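Pyrrolidone-carboxylate peptidase (Pyrococcus furiosus, PDB 1X10) removes the N-terminal pyroglutamyl (5-oxoprolyl) group from polypeptides, acting as a thiol peptidase, unless the second residue is proline. Local coordinates at residues A[71-74]-A[75-79]; A[90-93]-A[94-98]; A[121-124]-A[125-129]; A[149-152]-A[153-157]. The protein carries 3 engineered substitutions. One frame throughout, in Å; residues are numbered along the deposited sequence.

Interaction 1: A[71-74]-A[75-79]; sequences PGRS and AISIE
Between R73 and S77 the backbone leaves a loop, turns at S74 and enters the strand that begins at I76, so the side chain of R73 lies back along the first strand residues. S77 and E79, two apart on that strand, both offer oxygens to it. The guanidinium takes S77 OG at its edge and in its plane: R73 NH2 gives the shorter, straighter bond to S77 OG (2.8 Å, 164°), and R73 NE adds a longer one to S77 OG at 3.3 Å. S77 OG is turned in between its own backbone N and carbonyl carbon (chi1 53°), which faces it to the arginine. The same R73 NH2 forms a salt bridge with E79 OE1 at 2.6 Å, although the hydrogen bond within it is weak and bent, the carboxylate plane standing 52° from the guanidinium. Arginine suits this place because it is long and can serve a hydroxyl and a carboxylate at once. A leucine here would probably leave the buried E79 carboxylate without this positive partner and S77 OG without its two donors. E79 OE1 also bonds H166 ND1, and E79 OE2 bonds S134 OG, so R73 belongs to the surroundings of the active-site residues E79 and H166 of this C15 peptidase.

Interaction 2: A[90-93]-A[94-98]; sequences IPDN and EGKKI
D92 and K96 are brought together by their torsions: D92 CG sits between its own backbone N and carbonyl carbon (chi1 65°), which swings the carboxylate over the turn that follows, while the K96 chain bends at chi3 (-93°) and chi4 and curls its ammonium back. D92 OD1 then receives K96 NZ in a salt bridge at 2.5 Å, a very short distance. Each has a second partner in the neighbouring loop, D92 OD1 taking the backbone N of F45 and K96 NZ giving to the F45 carbonyl. The other carboxylate oxygen works on the backbone. E94 N and K96 N each reach D92 OD2 at 2.8 Å, from opposite faces of the carboxylate plane, and together they fix its rotation. Aspartate suits the position because its short side chain can accept from amides two and four residues ahead and still keep an oxygen for the lysine. Two main-chain bonds close the turn: G95 N bonds D92 O at 3.0 Å, and D92 N bonds K96 O at 2.8 Å. G95 has a positive phi (81°), readily adopted by a residue without a side chain. Next to the turn, P91 CB lies 3.9 Å from K97 CB, an apolar touch beside the lysine, whose NZ pairs with E99 instead. E94 likewise sends its carboxylate outside, to K47. The arrangement is a type I beta turn from D92 to G95, in which D92 OD2 accepts from E94 N as in an Asx turn and also takes K96 N, in a surface loop between strands 76-83 and 110-112.

Interaction 3: A[121-124]-A[125-129]; sequences MKKL and HERGI
A Schellman motif ends helix 117-126, and the contact between M121 and H125 lies in its last turn. H125 N bonds M121 O at 3.0 Å, and that same carbonyl oxygen also stands over one face of the H125 imidazole, offset toward the rim. The ring is carried there by H125 CG lying opposite the carbonyl carbon, beside the backbone N (chi1 -70°). M121 CG meets the ring at H125 NE2 (3.5 Å), while M121 SD sits obliquely 4.8 Å from the H125 ring centroid. H125 NE2 has its hydrogen-bond partner in the carbonyl of A131, so the imidazole links the helix to the start of strand 131-134, and I178 of the second subunit packs on it. With an alanine here, the A131 carbonyl would probably lose this partner and a gap open beside M121 CG. G128 turns the chain with a positive phi (77°), which a residue lacking CB adopts easily. I129 N returns to L124 O at 2.9 Å and G128 N to H125 O, the two bonds that close the motif. Because of this turn, I129 CD1 comes within 4.0 Å of L124 CD2, and both side chains also pack on I76. On the exposed side, K122 folds over at chi2 and chi3 to bring K122 NZ to E126 OE2 (2.9 Å), a weak bond within their salt bridge. Like charges lie close at K123 NZ and R127 NH1 (3.3 Å); R127 also reaches E194 and E201 on helix 189-206 in long, weak ion pairs.

Interaction 4: A[149-152]-A[153-157]; sequences SLHH and SATKG
Two histidines one turn before the end of helix 141-156 meet the side chains four residues further on, an i to i+4 contact at the C-terminal end of a helix that packs beside strand 110-112. The main chain is regular here: S149 O, L150 O, H151 O and H152 O accept from the amides of S153, A154, T155 and K156, K156 N to H152 O being the shortest at 2.6 Å. G157 then leaves the helix with a positive phi (87°), where a CB would crowd the preceding carbonyl, so glycine suits the place. H151 CG lies opposite the backbone N (chi1 -178°), and T155 OG1 lies over one face of the ring, offset toward its rim and 3.6 Å from H151 CE1. H151 ND1 is engaged elsewhere, with the hydroxyl of Y111 on strand 110-112. S149 OG pairs with S162 and S153 OG with the P159 carbonyl, short hydroxyls fitting where the helix lies close to the sheet and the following loop. H152 is buried, its ring meeting Y158 edge-to-face, while ND1 has a weak bond to E53. K156 offers apolar length before its charge leads away, and its methylene covers the imidazole in a CH-pi contact: K156 CG stands 3.8 Å from the centroid of the H152 ring, 15° off the ring normal.

In the fold
Interaction 1 is the buried one, at the active site; interaction 2 is on the surface, and interactions 3 and 4, at the ends of helices, are partly buried. Interactions 1 and 3 share a hydrophobic layer, where I76 and I78 of strand 76-83 pack on L124, I129 and M121, and both reach the second subunit. Interactions 2 and 4 touch no other chain, and interaction 4 lies across the chain's centre from interaction 1. The chemistry follows place: an arginine meeting a buried carboxylate beside a catalytic histidine in 71-79, a carboxylate gathering amides and an ammonium in 90-98, and imidazoles against helical neighbours in 121-129 and 149-157.

Interaction 1: A[71-74]-A[75-79]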
ATOM      1  N   PRO A  71      -6.279  -9.916  -7.207  1.00 12.39           N
ATOM      2  CA  PRO A  71      -6.005  -9.752  -5.777  1.00 12.30           C
ATOM      3  C   PRO A  71      -5.217  -8.478  -5.482  1.00 12.50           C
ATOM      4  O   PRO A  71      -4.182  -8.232  -6.095  1.00 12.57           O
ATOM      5  CB  PRO A  71      -5.203 -11.007  -5.434  1.00 12.73           C
ATOM      6  CG  PRO A  71      -5.750 -12.027  -6.390  1.00 12.80           C
ATOM      7  CD  PRO A  71      -5.833 -11.240  -7.679  1.00 11.96           C
ATOM      8  N   GLY A  72      -5.712  -7.666  -4.554  1.00 12.48           N
ATOM      9  CA  GLY A  72      -4.995  -6.453  -4.201  1.00 13.20           C
ATOM     10  C   GLY A  72      -5.502  -5.176  -4.846  1.00 13.69           C
ATOM     11  O   GLY A  72      -5.328  -4.089  -4.288  1.00 12.84           O
ATOM     12  N   ARG A  73      -6.116  -5.279  -6.021  1.00 13.16           N
ATOM     13  CA  ARG A  73      -6.624  -4.072  -6.655  1.00 13.50           C
ATOM     14  C   ARG A  73      -7.865  -3.570  -5.927  1.00 12.55           C
ATOM     15  O   ARG A  73      -8.697  -4.354  -5.463  1.00 12.90           O
ATOM     16  CB  ARG A  73      -6.844  -4.319  -8.150  1.00 15.35           C
ATOM     17  CG  ARG A  73      -5.536  -4.058  -8.896  1.00 17.60           C
ATOM     18  CD  ARG A  73      -5.146  -5.083  -9.937  1.00 19.32           C
ATOM     19  NE  ARG A  73      -5.717  -4.792 -11.240  1.00 20.68           N
ATOM     20  CZ  ARG A  73      -5.072  -4.932 -12.399  1.00 20.44           C
ATOM     21  NH1 ARG A  73      -3.815  -5.356 -12.439  1.00 20.83           N
ATOM     22  NH2 ARG A  73      -5.698  -4.655 -13.525  1.00 18.54           N
ATOM     23  N   SER A  74      -7.961  -2.252  -5.808  1.00 12.56           N
ATOM     24  CA  SER A  74      -9.038  -1.594  -5.066  1.00 11.97           C
ATOM     25  C   SER A  74     -10.270  -1.157  -5.831  1.00 12.15           C
ATOM     26  O   SER A  74     -11.253  -0.724  -5.222  1.00 12.28           O
ATOM     27  CB  SER A  74      -8.473  -0.368  -4.357  1.00 12.39           C
ATOM     28  OG  SER A  74      -8.019   0.571  -5.316  1.00 13.34           O
ATOM     29  N   ALA A  75     -10.223  -1.244  -7.155  1.00 11.54           N
ATOM     30  CA  ALA A  75     -11.355  -0.832  -7.961  1.00 10.74           C
ATOM     31  C   ALA A  75     -11.410  -1.654  -9.235  1.00 10.81           C
ATOM     32  O   ALA A  75     -10.491  -2.424  -9.530  1.00 10.43           O
ATOM     33  CB  ALA A  75     -11.232   0.648  -8.302  1.00 10.63           C
ATOM     34  N   ILE A  76     -12.498  -1.495  -9.982  1.00  9.99           N
ATOM     35  CA  ILE A  76     -12.655  -2.200 -11.248  1.00  9.82           C
ATOM     36  C   ILE A  76     -11.560  -1.688 -12.173  1.00  9.90           C
ATOM     37  O   ILE A  76     -11.300  -0.482 -12.231  1.00 10.56           O
ATOM     38  CB  ILE A  76     -14.021  -1.892 -11.906  1.00  9.80           C
ATOM     39  CG1 ILE A  76     -15.167  -2.419 -11.031  1.00  9.74           C
ATOM     40  CG2 ILE A  76     -14.073  -2.502 -13.312  1.00  9.40           C
ATOM     41  CD1 ILE A  76     -15.179  -3.937 -10.846  1.00  9.48           C
ATOM     42  N   SER A  77     -10.894  -2.587 -12.884  1.00  9.77           N
ATOM     43  CA  SER A  77      -9.860  -2.157 -13.806  1.00 10.06           C
ATOM     44  C   SER A  77     -10.111  -2.736 -15.186  1.00 10.08           C
ATOM     45  O   SER A  77     -10.409  -3.922 -15.337  1.00 10.17           O
ATOM     46  CB  SER A  77      -8.460  -2.543 -13.299  1.00 10.45           C
ATOM     47  OG  SER A  77      -8.361  -3.921 -12.996  1.00 11.11           O
ATOM     48  N   ILE A  78     -10.003  -1.872 -16.185  1.00  9.75           N
ATOM     49  CA  ILE A  78     -10.216  -2.249 -17.578  1.00  9.87           C
ATOM     50  C   ILE A  78      -8.846  -2.300 -18.247  1.00  9.87           C
ATOM     51  O   ILE A  78      -8.131  -1.298 -18.292  1.00  9.23           O
ATOM     52  CB  ILE A  78     -11.116  -1.212 -18.269  1.00 10.75           C
ATOM     53  CG1 ILE A  78     -12.405  -1.040 -17.451  1.00 11.62           C
ATOM     54  CG2 ILE A  78     -11.442  -1.667 -19.686  1.00 11.62           C
ATOM     55  CD1 ILE A  78     -13.153   0.270 -17.718  1.00 12.87           C
ATOM     56  N   GLU A  79      -8.484  -3.479 -18.748  1.00  9.16           N
ATOM     57  CA  GLU A  79      -7.184  -3.691 -19.375  1.00  9.49           C
ATOM     58  C   GLU A  79      -7.035  -3.043 -20.749  1.00  9.84           C
ATOM     59  O   GLU A  79      -7.838  -3.254 -21.658  1.00  9.15           O
ATOM     60  CB  GLU A  79      -6.892  -5.194 -19.468  1.00  9.85           C
ATOM     61  CG  GLU A  79      -6.951  -5.922 -18.124  1.00  9.28           C
ATOM     62  CD  GLU A  79      -5.920  -5.408 -17.125  1.00 10.23           C
ATOM     63  OE1 GLU A  79      -6.055  -5.712 -15.915  1.00 10.43           O
ATOM     64  OE2 GLU A  79      -4.971  -4.708 -17.542  1.00  9.28           O
TER

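Interaction 2: A[90-93]-A[94-98]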
ATOM      1  N   ILE A  90       3.193 -17.446 -10.026  1.00 21.25           N
ATOM      2  CA  ILE A  90       2.766 -18.646  -9.312  1.00 21.32           C
ATOM      3  C   ILE A  90       2.362 -19.671 -10.371  1.00 20.93           C
ATOM      4  O   ILE A  90       2.070 -19.311 -11.507  1.00 20.91           O
ATOM      5  CB  ILE A  90       1.544 -18.378  -8.390  1.00 21.71           C
ATOM      6  CG1 ILE A  90       0.347 -17.912  -9.221  1.00 21.74           C
ATOM      7  CG2 ILE A  90       1.900 -17.330  -7.338  1.00 22.73           C
ATOM      8  CD1 ILE A  90      -0.937 -17.796  -8.430  1.00 22.33           C
ATOM      9  N   PRO A  91       2.355 -20.963 -10.022  1.00 20.49           N
ATOM     10  CA  PRO A  91       1.966 -21.953 -11.028  1.00 19.96           C
ATOM     11  C   PRO A  91       0.458 -21.941 -11.275  1.00 18.76           C
ATOM     12  O   PRO A  91      -0.304 -21.406 -10.465  1.00 18.01           O
ATOM     13  CB  PRO A  91       2.437 -23.265 -10.414  1.00 20.69           C
ATOM     14  CG  PRO A  91       2.232 -23.031  -8.955  1.00 21.80           C
ATOM     15  CD  PRO A  91       2.731 -21.614  -8.754  1.00 21.09           C
ATOM     16  N   ASP A  92       0.028 -22.514 -12.395  1.00 17.56           N
ATOM     17  CA  ASP A  92      -1.396 -22.570 -12.682  1.00 17.71           C
ATOM     18  C   ASP A  92      -1.988 -23.696 -11.840  1.00 17.95           C
ATOM     19  O   ASP A  92      -1.272 -24.319 -11.054  1.00 16.66           O
ATOM     20  CB  ASP A  92      -1.648 -22.788 -14.182  1.00 17.08           C
ATOM     21  CG  ASP A  92      -1.161 -24.134 -14.685  1.00 16.57           C
ATOM     22  OD1 ASP A  92      -1.158 -24.318 -15.923  1.00 15.84           O
ATOM     23  OD2 ASP A  92      -0.790 -25.004 -13.871  1.00 15.42           O
ATOM     24  N   ASN A  93      -3.283 -23.961 -12.001  1.00 18.37           N
ATOM     25  CA  ASN A  93      -3.946 -24.994 -11.216  1.00 19.50           C
ATOM     26  C   ASN A  93      -3.430 -26.419 -11.401  1.00 20.42           C
ATOM     27  O   ASN A  93      -3.825 -27.320 -10.660  1.00 20.29           O
ATOM     28  CB  ASN A  93      -5.460 -24.948 -11.459  1.00 19.02           C
ATOM     29  CG  ASN A  93      -6.151 -23.860 -10.640  1.00 19.00           C
ATOM     30  OD1 ASN A  93      -7.339 -23.583 -10.823  1.00 18.85           O
ATOM     31  ND2 ASN A  93      -5.406 -23.247  -9.726  1.00 17.37           N
ATOM     32  N   GLU A  94      -2.561 -26.638 -12.379  1.00 21.24           N
ATOM     33  CA  GLU A  94      -2.020 -27.979 -12.580  1.00 22.37           C
ATOM     34  C   GLU A  94      -0.526 -27.997 -12.258  1.00 22.88           C
ATOM     35  O   GLU A  94       0.197 -28.915 -12.652  1.00 22.91           O
ATOM     36  CB  GLU A  94      -2.271 -28.460 -14.012  1.00 23.24           C
ATOM     37  CG  GLU A  94      -3.738 -28.406 -14.420  1.00 24.92           C
ATOM     38  CD  GLU A  94      -4.085 -29.368 -15.545  1.00 25.87           C
ATOM     39  OE1 GLU A  94      -3.277 -29.524 -16.481  1.00 26.44           O
ATOM     40  OE2 GLU A  94      -5.182 -29.962 -15.495  1.00 27.23           O
ATOM     41  N   GLY A  95      -0.077 -26.973 -11.538  1.00 22.63           N
ATOM     42  CA  GLY A  95       1.319 -26.887 -11.140  1.00 23.60           C
ATOM     43  C   GLY A  95       2.299 -26.371 -12.179  1.00 24.29           C
ATOM     44  O   GLY A  95       3.509 -26.399 -11.957  1.00 24.24           O
ATOM     45  N   LYS A  96       1.793 -25.897 -13.313  1.00 24.59           N
ATOM     46  CA  LYS A  96       2.661 -25.389 -14.367  1.00 24.65           C
ATOM     47  C   LYS A  96       3.009 -23.917 -14.167  1.00 25.24           C
ATOM     48  O   LYS A  96       2.131 -23.054 -14.158  1.00 24.39           O
ATOM     49  CB  LYS A  96       2.008 -25.590 -15.744  1.00 24.92           C
ATOM     50  CG  LYS A  96       1.873 -27.054 -16.156  1.00 24.99           C
ATOM     51  CD  LYS A  96       1.548 -27.217 -17.641  1.00 25.18           C
ATOM     52  CE  LYS A  96       0.048 -27.302 -17.919  1.00 26.29           C
ATOM     53  NZ  LYS A  96      -0.700 -26.051 -17.664  1.00 23.85           N
ATOM     54  N   LYS A  97       4.301 -23.642 -14.004  1.00 25.62           N
ATOM     55  CA  LYS A  97       4.787 -22.281 -13.812  1.00 26.48           C
ATOM     56  C   LYS A  97       5.672 -21.915 -15.001  1.00 26.81           C
ATOM     57  O   LYS A  97       6.896 -22.023 -14.938  1.00 26.50           O
ATOM     58  CB  LYS A  97       5.583 -22.193 -12.509  1.00 27.20           C
ATOM     59  CG  LYS A  97       5.948 -20.778 -12.083  1.00 28.08           C
ATOM     60  CD  LYS A  97       6.636 -20.792 -10.725  1.00 29.22           C
ATOM     61  CE  LYS A  97       6.938 -19.386 -10.228  1.00 30.04           C
ATOM     62  NZ  LYS A  97       7.871 -18.657 -11.135  1.00 30.49           N
ATOM     63  N   ILE A  98       5.037 -21.489 -16.088  1.00 26.98           N
ATOM     64  CA  ILE A  98       5.742 -21.126 -17.311  1.00 27.20           C
ATOM     65  C   ILE A  98       6.417 -19.763 -17.202  1.00 27.56           C
ATOM     66  O   ILE A  98       5.815 -18.794 -16.743  1.00 26.85           O
ATOM     67  CB  ILE A  98       4.769 -21.124 -18.513  1.00 27.05           C
ATOM     68  CG1 ILE A  98       4.111 -22.504 -18.645  1.00 27.28           C
ATOM     69  CG2 ILE A  98       5.509 -20.758 -19.788  1.00 26.48           C
ATOM     70  CD1 ILE A  98       3.069 -22.595 -19.742  1.00 27.47           C
TER

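Interaction 3: A[121-124]-A[125-129]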
ATOM      1  N   MET A 121     -15.234   3.171 -18.708  1.00 15.12           N
ATOM      2  CA  MET A 121     -14.785   3.772 -17.457  1.00 15.83           C
ATOM      3  C   MET A 121     -15.670   4.962 -17.085  1.00 16.28           C
ATOM      4  O   MET A 121     -16.041   5.142 -15.924  1.00 16.05           O
ATOM      5  CB  MET A 121     -13.327   4.231 -17.578  1.00 16.62           C
ATOM      6  CG  MET A 121     -12.805   4.958 -16.336  1.00 17.95           C
ATOM      7  SD  MET A 121     -11.019   5.340 -16.363  1.00 19.53           S
ATOM      8  CE  MET A 121     -11.011   6.853 -17.351  1.00 19.94           C
ATOM      9  N   LYS A 122     -16.012   5.766 -18.084  1.00 16.60           N
ATOM     10  CA  LYS A 122     -16.846   6.937 -17.866  1.00 17.17           C
ATOM     11  C   LYS A 122     -18.235   6.557 -17.351  1.00 16.69           C
ATOM     12  O   LYS A 122     -18.748   7.169 -16.419  1.00 16.52           O
ATOM     13  CB  LYS A 122     -16.953   7.735 -19.167  1.00 18.05           C
ATOM     14  CG  LYS A 122     -17.646   9.083 -19.034  1.00 20.19           C
ATOM     15  CD  LYS A 122     -19.150   8.941 -18.927  1.00 22.54           C
ATOM     16  CE  LYS A 122     -19.769   8.447 -20.233  1.00 23.47           C
ATOM     17  NZ  LYS A 122     -21.251   8.286 -20.129  1.00 24.49           N
ATOM     18  N   LYS A 123     -18.847   5.546 -17.958  1.00 16.59           N
ATOM     19  CA  LYS A 123     -20.175   5.117 -17.534  1.00 15.94           C
ATOM     20  C   LYS A 123     -20.140   4.527 -16.124  1.00 15.43           C
ATOM     21  O   LYS A 123     -21.039   4.768 -15.314  1.00 14.12           O
ATOM     22  CB  LYS A 123     -20.742   4.088 -18.515  1.00 17.38           C
ATOM     23  CG  LYS A 123     -22.221   3.820 -18.325  1.00 19.27           C
ATOM     24  CD  LYS A 123     -23.024   5.097 -18.543  1.00 21.78           C
ATOM     25  CE  LYS A 123     -24.513   4.864 -18.342  1.00 23.16           C
ATOM     26  NZ  LYS A 123     -25.054   3.900 -19.335  1.00 25.48           N
ATOM     27  N   LEU A 124     -19.105   3.746 -15.828  1.00 14.17           N
ATOM     28  CA  LEU A 124     -18.981   3.157 -14.501  1.00 14.23           C
ATOM     29  C   LEU A 124     -18.924   4.278 -13.465  1.00 14.17           C
ATOM     30  O   LEU A 124     -19.596   4.214 -12.435  1.00 14.14           O
ATOM     31  CB  LEU A 124     -17.722   2.279 -14.417  1.00 13.46           C
ATOM     32  CG  LEU A 124     -17.793   0.986 -15.245  1.00 13.82           C
ATOM     33  CD1 LEU A 124     -16.462   0.250 -15.182  1.00 12.78           C
ATOM     34  CD2 LEU A 124     -18.922   0.104 -14.715  1.00 12.89           C
ATOM     35  N   HIS A 125     -18.134   5.311 -13.750  1.00 14.44           N
ATOM     36  CA  HIS A 125     -18.010   6.449 -12.842  1.00 15.27           C
ATOM     37  C   HIS A 125     -19.361   7.134 -12.625  1.00 16.25           C
ATOM     38  O   HIS A 125     -19.682   7.563 -11.517  1.00 15.67           O
ATOM     39  CB  HIS A 125     -16.997   7.455 -13.390  1.00 15.30           C
ATOM     40  CG  HIS A 125     -15.580   6.974 -13.338  1.00 15.31           C
ATOM     41  ND1 HIS A 125     -14.515   7.751 -13.738  1.00 16.34           N
ATOM     42  CD2 HIS A 125     -15.049   5.805 -12.907  1.00 15.65           C
ATOM     43  CE1 HIS A 125     -13.389   7.085 -13.553  1.00 16.22           C
ATOM     44  NE2 HIS A 125     -13.686   5.900 -13.049  1.00 16.04           N
ATOM     45  N   GLU A 126     -20.151   7.236 -13.688  1.00 17.60           N
ATOM     46  CA  GLU A 126     -21.467   7.854 -13.585  1.00 18.68           C
ATOM     47  C   GLU A 126     -22.380   7.001 -12.717  1.00 18.75           C
ATOM     48  O   GLU A 126     -23.329   7.505 -12.120  1.00 18.51           O
ATOM     49  CB  GLU A 126     -22.073   8.033 -14.975  1.00 19.40           C
ATOM     50  CG  GLU A 126     -21.344   9.074 -15.806  1.00 21.45           C
ATOM     51  CD  GLU A 126     -21.882   9.194 -17.215  1.00 22.66           C
ATOM     52  OE1 GLU A 126     -21.419  10.096 -17.941  1.00 24.02           O
ATOM     53  OE2 GLU A 126     -22.761   8.392 -17.602  1.00 23.58           O
ATOM     54  N   ARG A 127     -22.085   5.704 -12.652  1.00 18.51           N
ATOM     55  CA  ARG A 127     -22.860   4.769 -11.846  1.00 19.04           C
ATOM     56  C   ARG A 127     -22.314   4.713 -10.419  1.00 18.06           C
ATOM     57  O   ARG A 127     -22.818   3.959  -9.589  1.00 17.86           O
ATOM     58  CB  ARG A 127     -22.804   3.366 -12.454  1.00 20.90           C
ATOM     59  CG  ARG A 127     -23.626   3.177 -13.719  1.00 23.88           C
ATOM     60  CD  ARG A 127     -25.117   3.183 -13.409  1.00 26.15           C
ATOM     61  NE  ARG A 127     -25.814   2.113 -14.116  1.00 29.20           N
ATOM     62  CZ  ARG A 127     -25.934   2.039 -15.439  1.00 30.33           C
ATOM     63  NH1 ARG A 127     -25.405   2.978 -16.211  1.00 31.13           N
ATOM     64  NH2 ARG A 127     -26.581   1.020 -15.993  1.00 31.67           N
ATOM     65  N   GLY A 128     -21.279   5.502 -10.147  1.00 16.68           N
ATOM     66  CA  GLY A 128     -20.691   5.518  -8.818  1.00 15.86           C
ATOM     67  C   GLY A 128     -19.817   4.302  -8.566  1.00 15.39           C
ATOM     68  O   GLY A 128     -19.604   3.896  -7.421  1.00 14.88           O
ATOM     69  N   ILE A 129     -19.310   3.715  -9.643  1.00 14.33           N
ATOM     70  CA  ILE A 129     -18.448   2.543  -9.529  1.00 14.27           C
ATOM     71  C   ILE A 129     -16.990   2.914  -9.807  1.00 14.18           C
ATOM     72  O   ILE A 129     -16.633   3.275 -10.929  1.00 14.03           O
ATOM     73  CB  ILE A 129     -18.876   1.444 -10.523  1.00 14.54           C
ATOM     74  CG1 ILE A 129     -20.314   1.007 -10.230  1.00 14.07           C
ATOM     75  CG2 ILE A 129     -17.917   0.257 -10.434  1.00 14.15           C
ATOM     76  CD1 ILE A 129     -20.858  -0.027 -11.195  1.00 14.11           C
TER

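Interaction 4: A[149-152]-A[153-157]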
ATOM      1  N   SER A 149      -7.772 -14.051 -27.147  1.00 10.63           N
ATOM      2  CA  SER A 149      -9.050 -13.557 -27.652  1.00 10.71           C
ATOM      3  C   SER A 149      -8.813 -12.472 -28.699  1.00 10.66           C
ATOM      4  O   SER A 149      -9.415 -12.488 -29.783  1.00 10.28           O
ATOM      5  CB  SER A 149      -9.901 -13.010 -26.499  1.00 11.02           C
ATOM      6  OG  SER A 149     -11.205 -12.669 -26.940  1.00 10.60           O
ATOM      7  N   LEU A 150      -7.925 -11.534 -28.389  1.00 11.08           N
ATOM      8  CA  LEU A 150      -7.623 -10.454 -29.321  1.00 11.65           C
ATOM      9  C   LEU A 150      -6.932 -10.977 -30.583  1.00 11.85           C
ATOM     10  O   LEU A 150      -7.152 -10.453 -31.677  1.00 12.36           O
ATOM     11  CB  LEU A 150      -6.760  -9.388 -28.635  1.00 11.12           C
ATOM     12  CG  LEU A 150      -7.545  -8.500 -27.669  1.00 11.46           C
ATOM     13  CD1 LEU A 150      -6.596  -7.733 -26.767  1.00 10.84           C
ATOM     14  CD2 LEU A 150      -8.438  -7.558 -28.465  1.00 11.49           C
ATOM     15  N   HIS A 151      -6.107 -12.009 -30.428  1.00 12.35           N
ATOM     16  CA  HIS A 151      -5.411 -12.613 -31.567  1.00 12.76           C
ATOM     17  C   HIS A 151      -6.440 -13.312 -32.457  1.00 13.43           C
ATOM     18  O   HIS A 151      -6.336 -13.300 -33.689  1.00 13.04           O
ATOM     19  CB  HIS A 151      -4.376 -13.631 -31.075  1.00 13.87           C
ATOM     20  CG  HIS A 151      -3.582 -14.274 -32.174  1.00 14.34           C
ATOM     21  ND1 HIS A 151      -2.737 -13.560 -32.995  1.00 14.67           N
ATOM     22  CD2 HIS A 151      -3.500 -15.564 -32.578  1.00 14.48           C
ATOM     23  CE1 HIS A 151      -2.167 -14.383 -33.858  1.00 14.85           C
ATOM     24  NE2 HIS A 151      -2.614 -15.604 -33.627  1.00 14.97           N
ATOM     25  N   HIS A 152      -7.435 -13.918 -31.820  1.00 13.80           N
ATOM     26  CA  HIS A 152      -8.502 -14.614 -32.537  1.00 14.18           C
ATOM     27  C   HIS A 152      -9.271 -13.599 -33.382  1.00 14.79           C
ATOM     28  O   HIS A 152      -9.637 -13.861 -34.533  1.00 14.28           O
ATOM     29  CB  HIS A 152      -9.450 -15.270 -31.538  1.00 14.98           C
ATOM     30  CG  HIS A 152     -10.411 -16.233 -32.161  1.00 15.64           C
ATOM     31  ND1 HIS A 152     -10.155 -17.584 -32.254  1.00 16.19           N
ATOM     32  CD2 HIS A 152     -11.618 -16.038 -32.741  1.00 15.55           C
ATOM     33  CE1 HIS A 152     -11.167 -18.181 -32.860  1.00 15.85           C
ATOM     34  NE2 HIS A 152     -12.067 -17.266 -33.167  1.00 16.00           N
ATOM     35  N   SER A 153      -9.512 -12.431 -32.796  1.00 15.19           N
ATOM     36  CA  SER A 153     -10.224 -11.361 -33.475  1.00 16.10           C
ATOM     37  C   SER A 153      -9.434 -10.878 -34.691  1.00 16.59           C
ATOM     38  O   SER A 153      -9.982 -10.720 -35.784  1.00 16.00           O
ATOM     39  CB  SER A 153     -10.455 -10.193 -32.508  1.00 16.58           C
ATOM     40  OG  SER A 153     -11.078  -9.097 -33.160  1.00 18.29           O
ATOM     41  N   ALA A 154      -8.139 -10.653 -34.496  1.00 17.05           N
ATOM     42  CA  ALA A 154      -7.278 -10.178 -35.572  1.00 17.75           C
ATOM     43  C   ALA A 154      -7.105 -11.212 -36.677  1.00 18.37           C
ATOM     44  O   ALA A 154      -6.973 -10.862 -37.849  1.00 18.94           O
ATOM     45  CB  ALA A 154      -5.913  -9.790 -35.007  1.00 17.58           C
ATOM     46  N   THR A 155      -7.120 -12.484 -36.297  1.00 18.81           N
ATOM     47  CA  THR A 155      -6.932 -13.589 -37.230  1.00 20.46           C
ATOM     48  C   THR A 155      -8.198 -14.164 -37.865  1.00 20.06           C
ATOM     49  O   THR A 155      -8.178 -14.586 -39.023  1.00 19.01           O
ATOM     50  CB  THR A 155      -6.177 -14.739 -36.527  1.00 21.33           C
ATOM     51  OG1 THR A 155      -4.806 -14.358 -36.352  1.00 24.17           O
ATOM     52  CG2 THR A 155      -6.250 -16.024 -37.340  1.00 23.79           C
ATOM     53  N   LYS A 156      -9.291 -14.179 -37.112  1.00 19.61           N
ATOM     54  CA  LYS A 156     -10.542 -14.747 -37.595  1.00 20.12           C
ATOM     55  C   LYS A 156     -11.639 -13.743 -37.945  1.00 19.86           C
ATOM     56  O   LYS A 156     -12.659 -14.114 -38.526  1.00 19.25           O
ATOM     57  CB  LYS A 156     -11.079 -15.736 -36.563  1.00 21.36           C
ATOM     58  CG  LYS A 156     -10.193 -16.947 -36.334  1.00 23.74           C
ATOM     59  CD  LYS A 156     -10.261 -17.899 -37.516  1.00 25.98           C
ATOM     60  CE  LYS A 156      -9.723 -19.271 -37.145  1.00 27.74           C
ATOM     61  NZ  LYS A 156     -10.010 -20.277 -38.212  1.00 29.57           N
ATOM     62  N   GLY A 157     -11.448 -12.480 -37.586  1.00 18.76           N
ATOM     63  CA  GLY A 157     -12.461 -11.486 -37.905  1.00 18.95           C
ATOM     64  C   GLY A 157     -13.567 -11.348 -36.873  1.00 18.68           C
ATOM     65  O   GLY A 157     -14.444 -10.490 -37.003  1.00 19.13           O
TER